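Local coordinates for Two-component insecticidal protein 16 kDa unit (Alcaligenes faecalis, PDB 5V3S) that forms the 16 kDa aegerolysin-family unit of a two-component insecticidal protein that kills corn rootworm through a mechanism similar to that of Cry34Ab1/Cry35Ab1, at residues 93-98 and 114-119; 119-124 and 140-145; 31-36 and 87-92. All blocks are in the same frame, centred on the assembly; numbering follows the deposited sequence.

Interaction 1 (93-98 and 114-119); sequences DKLVFE and TVKDKE
F97 and V115, their CA atoms 4.4 Å apart, form a non-hydrogen-bonded pair in the antiparallel beta hairpin of strands 94-103 and 110-115, at one margin of the five-stranded sheet of this aegerolysin. The backbone bonds define the register. E98 and T114 are the hydrogen-bonded pair, with T114 N donating to E98 O and E98 N to T114 O. Two residues along, K116 N donates to V96 O over 2.8 Å with an N-H...O angle of 168°, which carries the pairing just past the end of strand 110-115. On the other edge of strand 94-103, V96 and F97 both lie opposite L89, a classic beta bulge.

Apolar contact comes mainly from L95 and K116. With CG of L95 opposite its own backbone N (chi1 179°), CD2 lies 3.8 Å from K116 CG, and the lysine chain, bent at chi2 and chi3, runs obliquely across it. F97 meets segment 114-119 only near its root, CB being 3.3 Å from T114 O, while its ring leads away to V123, I140 and V142 of the other sheet.

Polar side chains are joined mostly through water. The E98 and T114 side chains lie alongside each other; one water donates to E98 OE1 and accepts from K116 NZ, and a second links E98 OE1 to T114 OG1. K94 NZ stays 4.1 Å from D117 OD2, beyond salt-bridge range, and that oxygen instead accepts from N120 ND2. The contact also buries D117 N, which has no partner in the model; its nearest oxygen across the contact is V96 O, at 3.6 Å.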
ATOM      1  N   ASP A  93     -12.315   8.880  11.740  1.00 19.55           N
ATOM      2  CA  ASP A  93     -11.435  10.058  11.700  1.00 24.84           C
ATOM      3  C   ASP A  93     -10.036   9.795  12.342  1.00 20.27           C
ATOM      4  O   ASP A  93      -9.230  10.680  12.416  1.00 23.98           O
ATOM      5  CB  ASP A  93     -12.091  11.228  12.421  1.00 29.25           C
ATOM      6  CG  ASP A  93     -13.226  11.812  11.659  1.00 32.82           C
ATOM      7  OD1 ASP A  93     -13.073  12.142  10.412  1.00 30.86           O
ATOM      8  OD2 ASP A  93     -14.289  11.951  12.329  1.00 34.94           O
ATOM      9  N   LYS A  94      -9.735   8.553  12.664  1.00 18.74           N
ATOM     10  CA  LYS A  94      -8.520   8.182  13.366  1.00 18.23           C
ATOM     11  C   LYS A  94      -7.501   7.682  12.311  1.00 15.11           C
ATOM     12  O   LYS A  94      -7.776   6.747  11.551  1.00 13.23           O
ATOM     13  CB  LYS A  94      -8.765   7.081  14.369  1.00 23.56           C
ATOM     14  CG  LYS A  94      -9.825   7.403  15.426  1.00 30.04           C
ATOM     15  CD  LYS A  94      -9.183   7.477  16.803  1.00 34.51           C
ATOM     16  CE  LYS A  94      -9.147   6.124  17.514  1.00 41.05           C
ATOM     17  NZ  LYS A  94      -9.074   6.275  19.019  1.00 44.21           N
ATOM     18  N   LEU A  95      -6.329   8.296  12.281  1.00 14.92           N
ATOM     19  CA  LEU A  95      -5.258   7.803  11.379  1.00 11.82           C
ATOM     20  C   LEU A  95      -4.623   6.539  12.018  1.00 12.74           C
ATOM     21  O   LEU A  95      -4.105   6.615  13.134  1.00 13.42           O
ATOM     22  CB  LEU A  95      -4.219   8.905  11.209  1.00 12.37           C
ATOM     23  CG  LEU A  95      -3.005   8.528  10.309  1.00 13.22           C
ATOM     24  CD1 LEU A  95      -3.394   8.162   8.925  1.00 12.88           C
ATOM     25  CD2 LEU A  95      -2.072   9.738  10.320  1.00 13.96           C
ATOM     26  N   VAL A  96      -4.639   5.398  11.291  1.00 10.60           N
ATOM     27  CA  VAL A  96      -4.132   4.149  11.774  1.00 10.47           C
ATOM     28  C   VAL A  96      -2.664   3.959  11.324  1.00 11.65           C
ATOM     29  O   VAL A  96      -1.811   3.696  12.185  1.00 10.96           O
ATOM     30  CB  VAL A  96      -5.040   3.038  11.306  1.00 11.75           C
ATOM     31  CG1 VAL A  96      -4.482   1.666  11.685  1.00 12.56           C
ATOM     32  CG2 VAL A  96      -6.444   3.330  11.885  1.00 11.66           C
ATOM     33  N   PHE A  97      -2.384   4.134  10.045  1.00  9.79           N
ATOM     34  CA  PHE A  97      -0.956   4.054   9.501  1.00  9.15           C
ATOM     35  C   PHE A  97      -0.738   4.903   8.267  1.00  9.14           C
ATOM     36  O   PHE A  97      -1.647   5.358   7.612  1.00 10.46           O
ATOM     37  CB  PHE A  97      -0.422   2.640   9.244  1.00  9.44           C
ATOM     38  CG  PHE A  97      -1.022   1.893   8.048  1.00  9.76           C
ATOM     39  CD1 PHE A  97      -0.678   2.164   6.758  1.00  9.56           C
ATOM     40  CD2 PHE A  97      -1.914   0.824   8.241  1.00  9.76           C
ATOM     41  CE1 PHE A  97      -1.189   1.424   5.691  1.00 10.29           C
ATOM     42  CE2 PHE A  97      -2.422   0.107   7.203  1.00  9.99           C
ATOM     43  CZ  PHE A  97      -2.068   0.413   5.896  1.00 10.83           C
ATOM     44  N   GLU A  98       0.520   5.195   8.043  1.00  9.26           N
ATOM     45  CA  GLU A  98       1.005   5.867   6.846  1.00  9.36           C
ATOM     46  C   GLU A  98       1.998   4.891   6.248  1.00  9.61           C
ATOM     47  O   GLU A  98       2.783   4.227   6.996  1.00 10.62           O
ATOM     48  CB  GLU A  98       1.678   7.176   7.182  1.00 10.21           C
ATOM     49  CG  GLU A  98       0.677   8.233   7.680  1.00 11.64           C
ATOM     50  CD  GLU A  98       1.364   9.395   8.369  1.00 11.21           C
ATOM     51  OE1 GLU A  98       2.453   9.260   8.974  1.00 12.93           O
ATOM     52  OE2 GLU A  98       0.837  10.447   8.221  1.00 13.47           O
ATOM     53  N   THR A 114       4.574   3.626   9.054  1.00 18.59           N
ATOM     54  CA  THR A 114       4.436   4.381  10.249  1.00 16.40           C
ATOM     55  C   THR A 114       3.089   4.057  10.899  1.00 14.35           C
ATOM     56  O   THR A 114       2.052   4.535  10.413  1.00 13.29           O
ATOM     57  CB  THR A 114       4.514   5.913   9.924  1.00 16.34           C
ATOM     58  OG1 THR A 114       5.689   6.243   9.101  1.00 19.25           O
ATOM     59  CG2 THR A 114       4.585   6.762  11.196  1.00 18.82           C
ATOM     60  N   VAL A 115       3.105   3.357  12.054  1.00 13.56           N
ATOM     61  CA  VAL A 115       1.843   3.054  12.709  1.00 14.56           C
ATOM     62  C   VAL A 115       1.558   4.167  13.687  1.00 15.06           C
ATOM     63  O   VAL A 115       2.404   4.525  14.565  1.00 15.74           O
ATOM     64  CB  VAL A 115       1.875   1.685  13.438  1.00 15.38           C
ATOM     65  CG1 VAL A 115       0.531   1.450  14.183  1.00 15.64           C
ATOM     66  CG2 VAL A 115       2.205   0.598  12.463  1.00 15.46           C
ATOM     67  N   LYS A 116       0.366   4.700  13.592  1.00 16.27           N
ATOM     68  CA  LYS A 116       0.033   5.924  14.336  1.00 18.50           C
ATOM     69  C   LYS A 116      -0.735   5.634  15.626  1.00 19.24           C
ATOM     70  O   LYS A 116      -0.751   6.460  16.527  1.00 22.65           O
ATOM     71  CB  LYS A 116      -0.732   6.905  13.421  1.00 18.46           C
ATOM     72  CG  LYS A 116       0.198   7.404  12.287  1.00 18.89           C
ATOM     73  CD  LYS A 116       1.223   8.344  12.894  1.00 19.89           C
ATOM     74  CE  LYS A 116       0.721   9.762  13.018  1.00 21.04           C
ATOM     75  NZ  LYS A 116       1.820  10.705  13.457  1.00 21.41           N
ATOM     76  N   ASP A 117      -1.394   4.483  15.698  1.00 17.60           N
ATOM     77  CA  ASP A 117      -2.053   4.126  16.960  1.00 17.22           C
ATOM     78  C   ASP A 117      -1.790   2.684  17.250  1.00 17.16           C
ATOM     79  O   ASP A 117      -2.602   1.821  16.903  1.00 17.12           O
ATOM     80  CB  ASP A 117      -3.549   4.403  16.878  1.00 17.84           C
ATOM     81  CG  ASP A 117      -4.259   4.151  18.206  1.00 19.25           C
ATOM     82  OD1 ASP A 117      -3.611   3.676  19.173  1.00 23.12           O
ATOM     83  OD2 ASP A 117      -5.432   4.492  18.274  1.00 20.89           O
ATOM     84  N   LYS A 118      -0.671   2.414  17.908  1.00 16.78           N
ATOM     85  CA  LYS A 118      -0.304   1.052  18.270  1.00 19.49           C
ATOM     86  C   LYS A 118      -1.158   0.486  19.402  1.00 19.71           C
ATOM     87  O   LYS A 118      -1.285  -0.721  19.523  1.00 19.38           O
ATOM     88  CB  LYS A 118       1.116   0.998  18.749  1.00 22.42           C
ATOM     89  CG  LYS A 118       2.121   1.140  17.620  1.00 28.01           C
ATOM     90  CD  LYS A 118       3.527   1.360  18.190  1.00 28.64           C
ATOM     91  CE  LYS A 118       4.523   1.648  17.049  1.00 31.02           C
ATOM     92  NZ  LYS A 118       4.358   3.013  16.589  1.00 29.34           N
ATOM     93  N   GLU A 119      -1.733   1.390  20.193  1.00 20.35           N
ATOM     94  CA  GLU A 119      -2.491   1.024  21.371  1.00 22.77           C
ATOM     95  C   GLU A 119      -3.783   0.346  20.961  1.00 18.10           C
ATOM     96  O   GLU A 119      -4.138  -0.634  21.568  1.00 23.02           O
ATOM     97  CB  GLU A 119      -2.824   2.256  22.230  1.00 27.06           C
ATOM     98  CG  GLU A 119      -1.676   2.772  23.096  1.00 32.87           C
ATOM     99  CD  GLU A 119      -2.167   3.450  24.393  1.00 42.32           C
ATOM    100  OE1 GLU A 119      -3.391   3.405  24.722  1.00 46.69           O
ATOM    101  OE2 GLU A 119      -1.321   4.009  25.119  1.00 49.22           O
TER
HETATM  102  O   HOH W   1       2.772  10.981  10.945  1.00 13.92           O
HETATM  103  O   HOH W   2       4.832   9.027   8.153  1.00 23.90           O

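Interaction 2 (119-124 and 140-145); sequences ENYTVI and ITVVKK
Y121 and K144 pair side by side in the antiparallel beta hairpin of strands 121-126 and 136-144, whose segment axes approach to 4.6 Å at 172°. CE1 of the tyrosine ring lies 3.7 Å from K144 CG, and the extended lysine runs along the ring toward its hydroxyl. On the same face V123 CG2 meets V142 CG1 at 3.9 Å, and V123 CG1 reaches I140 CG2.

These contacts are set by the backbone. T122 and V143 exchange two hydrogen bonds, as do I124 and T141. K145 N to N120 O (2.9 Å) adds a bond beyond the strand ends. At this open end of the hairpin the straight chain of K145 crosses T122 at about a right angle, CE lying 3.6 Å from T122 OG1, and its NZ bonds E119 O at 2.9 Å from 49° above the carbonyl plane. On the face of T122 and T141, a water bridges T122 O and T141 OG1.

Further out, strand 94-103 of the other sheet covers the face of V123 and V142. Beside it D91 OD2 receives both the K144 ammonium, as a salt bridge, and a hydrogen bond with Y121 OH, so one carboxylate oxygen is gripped by both.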
ATOM      1  N   GLU A 119      -1.733   1.390  20.193  1.00 20.35           N
ATOM      2  CA  GLU A 119      -2.491   1.024  21.371  1.00 22.77           C
ATOM      3  C   GLU A 119      -3.783   0.346  20.961  1.00 18.10           C
ATOM      4  O   GLU A 119      -4.138  -0.634  21.568  1.00 23.02           O
ATOM      5  CB  GLU A 119      -2.824   2.256  22.230  1.00 27.06           C
ATOM      6  CG  GLU A 119      -1.676   2.772  23.096  1.00 32.87           C
ATOM      7  CD  GLU A 119      -2.167   3.450  24.393  1.00 42.32           C
ATOM      8  OE1 GLU A 119      -3.391   3.405  24.722  1.00 46.69           O
ATOM      9  OE2 GLU A 119      -1.321   4.009  25.119  1.00 49.22           O
ATOM     10  N   ASN A 120      -4.448   0.831  19.926  1.00 14.40           N
ATOM     11  CA  ASN A 120      -5.817   0.373  19.563  1.00 15.53           C
ATOM     12  C   ASN A 120      -5.851  -0.615  18.372  1.00 13.71           C
ATOM     13  O   ASN A 120      -6.829  -1.246  18.151  1.00 13.44           O
ATOM     14  CB  ASN A 120      -6.676   1.605  19.330  1.00 15.84           C
ATOM     15  CG  ASN A 120      -6.925   2.365  20.629  1.00 19.58           C
ATOM     16  OD1 ASN A 120      -7.359   1.761  21.617  1.00 21.79           O
ATOM     17  ND2 ASN A 120      -6.659   3.665  20.635  1.00 19.90           N
ATOM     18  N   TYR A 121      -4.732  -0.736  17.642  1.00 14.13           N
ATOM     19  CA  TYR A 121      -4.619  -1.522  16.426  1.00 13.22           C
ATOM     20  C   TYR A 121      -3.310  -2.352  16.397  1.00 12.72           C
ATOM     21  O   TYR A 121      -2.287  -1.943  16.931  1.00 15.12           O
ATOM     22  CB  TYR A 121      -4.684  -0.626  15.217  1.00 13.07           C
ATOM     23  CG  TYR A 121      -5.912   0.246  15.200  1.00 12.35           C
ATOM     24  CD1 TYR A 121      -7.082  -0.167  14.575  1.00 12.62           C
ATOM     25  CD2 TYR A 121      -5.864   1.493  15.753  1.00 12.58           C
ATOM     26  CE1 TYR A 121      -8.201   0.678  14.485  1.00 11.33           C
ATOM     27  CE2 TYR A 121      -6.961   2.288  15.761  1.00 12.75           C
ATOM     28  CZ  TYR A 121      -8.112   1.873  15.166  1.00 12.46           C
ATOM     29  OH  TYR A 121      -9.184   2.713  15.197  1.00 15.11           O
ATOM     30  N   THR A 122      -3.427  -3.565  15.963  1.00 13.79           N
ATOM     31  CA  THR A 122      -2.299  -4.360  15.591  1.00 13.71           C
ATOM     32  C   THR A 122      -2.126  -4.244  14.081  1.00 12.49           C
ATOM     33  O   THR A 122      -2.934  -4.641  13.288  1.00 10.60           O
ATOM     34  CB  THR A 122      -2.407  -5.809  16.055  1.00 16.28           C
ATOM     35  OG1 THR A 122      -2.683  -5.822  17.469  1.00 16.85           O
ATOM     36  CG2 THR A 122      -1.072  -6.537  15.835  1.00 15.40           C
ATOM     37  N   VAL A 123      -0.978  -3.697  13.704  1.00 13.71           N
ATOM     38  CA  VAL A 123      -0.699  -3.521  12.310  1.00 13.56           C
ATOM     39  C   VAL A 123       0.604  -4.214  11.953  1.00 12.07           C
ATOM     40  O   VAL A 123       1.633  -3.849  12.508  1.00 11.62           O
ATOM     41  CB  VAL A 123      -0.628  -2.047  11.969  1.00 13.48           C
ATOM     42  CG1 VAL A 123      -0.386  -1.855  10.513  1.00 14.37           C
ATOM     43  CG2 VAL A 123      -1.908  -1.344  12.237  1.00 14.22           C
ATOM     44  N   ILE A 124       0.544  -5.166  11.044  1.00 11.24           N
ATOM     45  CA  ILE A 124       1.716  -6.022  10.638  1.00 12.90           C
ATOM     46  C   ILE A 124       1.947  -6.062   9.122  1.00 12.26           C
ATOM     47  O   ILE A 124       1.018  -6.430   8.374  1.00 11.26           O
ATOM     48  CB  ILE A 124       1.636  -7.440  11.174  1.00 12.80           C
ATOM     49  CG1 ILE A 124       1.443  -7.509  12.711  1.00 15.11           C
ATOM     50  CG2 ILE A 124       2.938  -8.203  10.741  1.00 13.71           C
ATOM     51  CD1 ILE A 124       2.659  -7.196  13.531  1.00 18.21           C
ATOM     52  N   ILE A 140      -0.329  -6.107   4.370  1.00 11.09           N
ATOM     53  CA  ILE A 140      -0.518  -5.465   5.696  1.00 10.68           C
ATOM     54  C   ILE A 140      -1.871  -5.953   6.272  1.00 10.99           C
ATOM     55  O   ILE A 140      -2.811  -5.915   5.581  1.00 11.82           O
ATOM     56  CB  ILE A 140      -0.495  -3.942   5.604  1.00 11.97           C
ATOM     57  CG1 ILE A 140       0.826  -3.477   4.937  1.00 13.44           C
ATOM     58  CG2 ILE A 140      -0.718  -3.322   7.001  1.00 12.95           C
ATOM     59  CD1 ILE A 140       0.921  -1.973   4.822  1.00 15.62           C
ATOM     60  N   THR A 141      -1.852  -6.457   7.478  1.00 10.59           N
ATOM     61  CA  THR A 141      -2.986  -6.796   8.284  1.00 12.16           C
ATOM     62  C   THR A 141      -3.179  -5.693   9.313  1.00 11.06           C
ATOM     63  O   THR A 141      -2.242  -5.107   9.929  1.00 11.06           O
ATOM     64  CB  THR A 141      -2.899  -8.238   8.890  1.00 12.96           C
ATOM     65  OG1 THR A 141      -1.651  -8.375   9.655  1.00 11.73           O
ATOM     66  CG2 THR A 141      -2.893  -9.331   7.758  1.00 14.66           C
ATOM     67  N   VAL A 142      -4.466  -5.418   9.553  1.00 10.16           N
ATOM     68  CA  VAL A 142      -4.823  -4.458  10.477  1.00  9.85           C
ATOM     69  C   VAL A 142      -5.983  -5.063  11.325  1.00  9.08           C
ATOM     70  O   VAL A 142      -6.941  -5.470  10.779  1.00  8.71           O
ATOM     71  CB  VAL A 142      -5.260  -3.189   9.796  1.00 11.26           C
ATOM     72  CG1 VAL A 142      -5.516  -2.192  10.882  1.00 12.22           C
ATOM     73  CG2 VAL A 142      -4.185  -2.635   8.798  1.00 11.36           C
ATOM     74  N   VAL A 143      -5.787  -5.139  12.611  1.00 11.98           N
ATOM     75  CA  VAL A 143      -6.776  -5.685  13.541  1.00 10.91           C
ATOM     76  C   VAL A 143      -7.063  -4.618  14.552  1.00 11.97           C
ATOM     77  O   VAL A 143      -6.177  -4.213  15.291  1.00 14.22           O
ATOM     78  CB  VAL A 143      -6.267  -6.969  14.270  1.00 11.60           C
ATOM     79  CG1 VAL A 143      -7.324  -7.456  15.274  1.00 13.01           C
ATOM     80  CG2 VAL A 143      -5.964  -8.052  13.263  1.00 12.40           C
ATOM     81  N   LYS A 144      -8.302  -4.105  14.579  1.00 11.65           N
ATOM     82  CA  LYS A 144      -8.746  -3.222  15.712  1.00 13.40           C
ATOM     83  C   LYS A 144      -8.900  -4.122  16.946  1.00 15.00           C
ATOM     84  O   LYS A 144      -9.712  -5.081  16.893  1.00 14.74           O
ATOM     85  CB  LYS A 144     -10.057  -2.538  15.404  1.00 13.00           C
ATOM     86  CG  LYS A 144     -10.479  -1.485  16.426  1.00 15.38           C
ATOM     87  CD  LYS A 144     -11.782  -0.812  16.093  1.00 17.71           C
ATOM     88  CE  LYS A 144     -12.051   0.508  16.872  1.00 21.27           C
ATOM     89  NZ  LYS A 144     -13.057   1.366  16.102  1.00 22.75           N
ATOM     90  N   LYS A 145      -8.180  -3.792  18.016  1.00 13.68           N
ATOM     91  CA  LYS A 145      -8.132  -4.618  19.189  1.00 15.78           C
ATOM     92  C   LYS A 145      -9.519  -4.656  19.830  1.00 17.50           C
ATOM     93  O   LYS A 145     -10.239  -3.653  19.804  1.00 17.57           O
ATOM     94  CB  LYS A 145      -7.085  -4.103  20.155  1.00 16.99           C
ATOM     95  CG  LYS A 145      -5.664  -4.344  19.693  1.00 17.89           C
ATOM     96  CD  LYS A 145      -4.754  -3.731  20.745  1.00 18.42           C
ATOM     97  CE  LYS A 145      -3.270  -3.842  20.464  1.00 21.38           C
ATOM     98  NZ  LYS A 145      -2.583  -3.107  21.588  1.00 22.71           N
TER
HETATM   99  O   HOH W   3      -9.232  -1.004  19.729  1.00 21.64           O
HETATM  100  O   HOH W   4      -2.473  -7.483  12.267  1.00 12.70           O

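Interaction 3 (31-36 and 87-92); sequences FKVEGA and FSLYDG
A chi1 of -171° swings L89 CG beside its carbonyl carbon, bringing CD1 to 3.7 Å from F31 CB and CD2 near the ring, the two side chains crossing at about a right angle. In F31 a chi1 of -66° puts the ring beside its own backbone N, and CE2 lies 3.9 Å from D91 CB.

Strands 31-38 and 83-91 are neighbours inside the five-stranded antiparallel sheet, whose F31, V33 and L89 side packs on the mixed sheet in a two-sheet sandwich. K32 with Y90 and E34 with S88 are hydrogen-bonded pairs, each with two backbone bonds; S88 N to E34 O is the most bent of the four, with an N-H...O angle of 145°. V33 and L89 form the non-hydrogen-bonded pair between them. L89 CD1 also sits 3.4 Å from K32 O, and V33 CG1 touches F87 CD2 at 4.0 Å.

On the opposite face K32, E34 and Y90 gather. The edge of the Y90 ring faces K32 O, in its plane, and E34 CB reaches CE1 of that ring at 3.5 Å. K32 NZ has a long salt bridge to E34 OE2 of its own strand, and a water links it to G92 O.

Strand 62-63 lies along the outer side of strand 31-38, with I63 on V33 and L89, and strand 94-103 flanks strand 83-91. F31, F87 and L89 cover strand 19-27 of the mixed sheet, F31 and L89 reaching V142 as well.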
ATOM      1  N   PHE A  31     -12.338   0.308   7.316  1.00 10.71           N
ATOM      2  CA  PHE A  31     -11.284   1.281   7.248  1.00  9.40           C
ATOM      3  C   PHE A  31     -11.321   1.914   5.862  1.00 10.23           C
ATOM      4  O   PHE A  31     -11.949   1.356   4.967  1.00  8.87           O
ATOM      5  CB  PHE A  31      -9.892   0.558   7.403  1.00  9.21           C
ATOM      6  CG  PHE A  31      -9.680  -0.068   8.760  1.00  9.02           C
ATOM      7  CD1 PHE A  31     -10.281  -1.265   9.101  1.00  9.17           C
ATOM      8  CD2 PHE A  31      -8.839   0.508   9.674  1.00  8.65           C
ATOM      9  CE1 PHE A  31      -9.978  -1.887  10.342  1.00  9.61           C
ATOM     10  CE2 PHE A  31      -8.583  -0.048  10.913  1.00  9.37           C
ATOM     11  CZ  PHE A  31      -9.177  -1.265  11.252  1.00  9.13           C
ATOM     12  N   LYS A  32     -10.670   3.080   5.753  1.00 11.25           N
ATOM     13  CA  LYS A  32     -10.722   3.960   4.579  1.00 12.42           C
ATOM     14  C   LYS A  32      -9.310   4.305   4.127  1.00 11.06           C
ATOM     15  O   LYS A  32      -8.511   4.815   4.986  1.00  9.78           O
ATOM     16  CB  LYS A  32     -11.451   5.235   4.917  1.00 15.74           C
ATOM     17  CG  LYS A  32     -11.659   6.209   3.757  1.00 19.50           C
ATOM     18  CD  LYS A  32     -12.386   7.468   4.250  1.00 23.50           C
ATOM     19  CE  LYS A  32     -11.616   8.255   5.339  1.00 26.33           C
ATOM     20  NZ  LYS A  32     -12.156   9.652   5.619  1.00 27.92           N
ATOM     21  N   VAL A  33      -9.050   4.103   2.821  1.00 10.44           N
ATOM     22  CA  VAL A  33      -7.780   4.598   2.219  1.00  9.99           C
ATOM     23  C   VAL A  33      -7.887   6.088   1.920  1.00 10.91           C
ATOM     24  O   VAL A  33      -8.850   6.554   1.309  1.00 11.32           O
ATOM     25  CB  VAL A  33      -7.384   3.783   0.980  1.00 10.77           C
ATOM     26  CG1 VAL A  33      -6.069   4.288   0.477  1.00 11.08           C
ATOM     27  CG2 VAL A  33      -7.385   2.248   1.230  1.00 10.57           C
ATOM     28  N   GLU A  34      -6.880   6.892   2.299  1.00 12.21           N
ATOM     29  CA  GLU A  34      -6.870   8.290   1.883  1.00 13.48           C
ATOM     30  C   GLU A  34      -5.405   8.671   1.701  1.00 13.31           C
ATOM     31  O   GLU A  34      -4.474   7.952   2.101  1.00 12.20           O
ATOM     32  CB  GLU A  34      -7.488   9.215   2.931  1.00 15.67           C
ATOM     33  CG  GLU A  34      -8.926   9.093   3.182  1.00 19.93           C
ATOM     34  CD  GLU A  34      -9.823   9.548   2.066  1.00 24.54           C
ATOM     35  OE1 GLU A  34      -9.475  10.334   1.147  1.00 26.54           O
ATOM     36  OE2 GLU A  34     -10.976   9.046   2.117  1.00 33.41           O
ATOM     37  N   GLY A  35      -5.208   9.820   1.074  1.00 12.56           N
ATOM     38  CA  GLY A  35      -3.877  10.357   0.977  1.00 12.76           C
ATOM     39  C   GLY A  35      -2.978   9.670  -0.082  1.00 12.64           C
ATOM     40  O   GLY A  35      -1.740   9.866  -0.083  1.00 13.00           O
ATOM     41  N   ALA A  36      -3.541   8.831  -0.958  1.00 10.63           N
ATOM     42  CA  ALA A  36      -2.690   8.161  -1.945  1.00  9.80           C
ATOM     43  C   ALA A  36      -2.052   9.168  -2.926  1.00 10.29           C
ATOM     44  O   ALA A  36      -2.727  10.075  -3.430  1.00 10.61           O
ATOM     45  CB  ALA A  36      -3.502   7.109  -2.738  1.00  9.20           C
ATOM     46  N   PHE A  87       0.329   6.110   0.868  1.00  8.71           N
ATOM     47  CA  PHE A  87      -1.086   6.257   1.192  1.00  8.92           C
ATOM     48  C   PHE A  87      -1.218   6.069   2.682  1.00  8.38           C
ATOM     49  O   PHE A  87      -0.314   5.547   3.339  1.00  9.62           O
ATOM     50  CB  PHE A  87      -2.014   5.248   0.465  1.00  9.61           C
ATOM     51  CG  PHE A  87      -1.757   3.808   0.806  1.00 10.02           C
ATOM     52  CD1 PHE A  87      -0.735   3.098   0.144  1.00 10.70           C
ATOM     53  CD2 PHE A  87      -2.490   3.150   1.861  1.00 10.73           C
ATOM     54  CE1 PHE A  87      -0.485   1.809   0.475  1.00 11.83           C
ATOM     55  CE2 PHE A  87      -2.214   1.796   2.176  1.00  9.47           C
ATOM     56  CZ  PHE A  87      -1.184   1.164   1.468  1.00 12.25           C
ATOM     57  N   SER A  88      -2.398   6.360   3.181  1.00  9.19           N
ATOM     58  CA  SER A  88      -2.736   6.345   4.600  1.00  9.36           C
ATOM     59  C   SER A  88      -4.029   5.575   4.816  1.00  8.76           C
ATOM     60  O   SER A  88      -4.842   5.419   3.934  1.00 10.00           O
ATOM     61  CB  SER A  88      -2.815   7.754   5.238  1.00  9.70           C
ATOM     62  OG  SER A  88      -1.586   8.524   5.069  1.00 10.29           O
ATOM     63  N   LEU A  89      -4.153   4.995   5.991  1.00  9.03           N
ATOM     64  CA  LEU A  89      -5.430   4.267   6.251  1.00  9.67           C
ATOM     65  C   LEU A  89      -5.982   4.828   7.514  1.00  8.98           C
ATOM     66  O   LEU A  89      -5.268   5.015   8.491  1.00 10.18           O
ATOM     67  CB  LEU A  89      -5.225   2.821   6.520  1.00 10.00           C
ATOM     68  CG  LEU A  89      -6.440   1.921   6.602  1.00  9.91           C
ATOM     69  CD1 LEU A  89      -7.095   1.703   5.292  1.00 11.64           C
ATOM     70  CD2 LEU A  89      -6.061   0.600   7.198  1.00  9.97           C
ATOM     71  N   TYR A  90      -7.278   5.001   7.512  1.00 10.39           N
ATOM     72  CA  TYR A  90      -7.995   5.582   8.644  1.00 10.44           C
ATOM     73  C   TYR A  90      -9.076   4.593   9.143  1.00 10.53           C
ATOM     74  O   TYR A  90      -9.535   3.703   8.405  1.00  9.96           O
ATOM     75  CB  TYR A  90      -8.713   6.845   8.202  1.00 11.47           C
ATOM     76  CG  TYR A  90      -7.795   7.920   7.786  1.00 13.31           C
ATOM     77  CD1 TYR A  90      -7.198   7.880   6.530  1.00 13.09           C
ATOM     78  CD2 TYR A  90      -7.502   8.958   8.619  1.00 16.41           C
ATOM     79  CE1 TYR A  90      -6.259   8.850   6.150  1.00 14.92           C
ATOM     80  CE2 TYR A  90      -6.573   9.924   8.242  1.00 16.00           C
ATOM     81  CZ  TYR A  90      -5.972   9.848   6.989  1.00 14.59           C
ATOM     82  OH  TYR A  90      -5.089  10.894   6.657  1.00 21.76           O
ATOM     83  N   ASP A  91      -9.490   4.791  10.386  1.00 11.13           N
ATOM     84  CA  ASP A  91     -10.656   4.070  10.988  1.00 11.10           C
ATOM     85  C   ASP A  91     -11.540   5.242  11.455  1.00 11.48           C
ATOM     86  O   ASP A  91     -11.206   5.898  12.459  1.00 10.99           O
ATOM     87  CB  ASP A  91     -10.224   3.231  12.184  1.00 10.98           C
ATOM     88  CG  ASP A  91     -11.482   2.532  12.893  1.00 12.71           C
ATOM     89  OD1 ASP A  91     -12.502   2.513  12.253  1.00 11.39           O
ATOM     90  OD2 ASP A  91     -11.367   1.944  13.974  1.00 13.64           O
ATOM     91  N   GLY A  92     -12.541   5.607  10.651  1.00 14.16           N
ATOM     92  CA  GLY A  92     -13.297   6.835  10.911  1.00 16.26           C
ATOM     93  C   GLY A  92     -12.381   8.043  10.730  1.00 16.83           C
ATOM     94  O   GLY A  92     -11.673   8.175   9.707  1.00 19.95           O
TER
HETATM   95  O   HOH W   5     -11.334  10.813   7.878  1.00 40.96           O

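How the interactions relate
From the N terminus, strand 31-38 is the first of the contacting segments, after strand 19-27, and interaction 3 closes a 50-residue excursion when the chain returns as 87-92. D93 follows at once, and interaction 1 closes the next loop, over 15 residues, as a hairpin. E119, shared with interaction 2, then opens a second hairpin, also with 15 residues between its segments. The three are in series: none nests in or crosses another. Interactions 3 and 1 join successive strands of the five-stranded sheet, whereas interaction 2 lies in the mixed sheet. F97 and F31 pack between these sheets, and a polar tie from interaction 3 to interaction 2 also spans them.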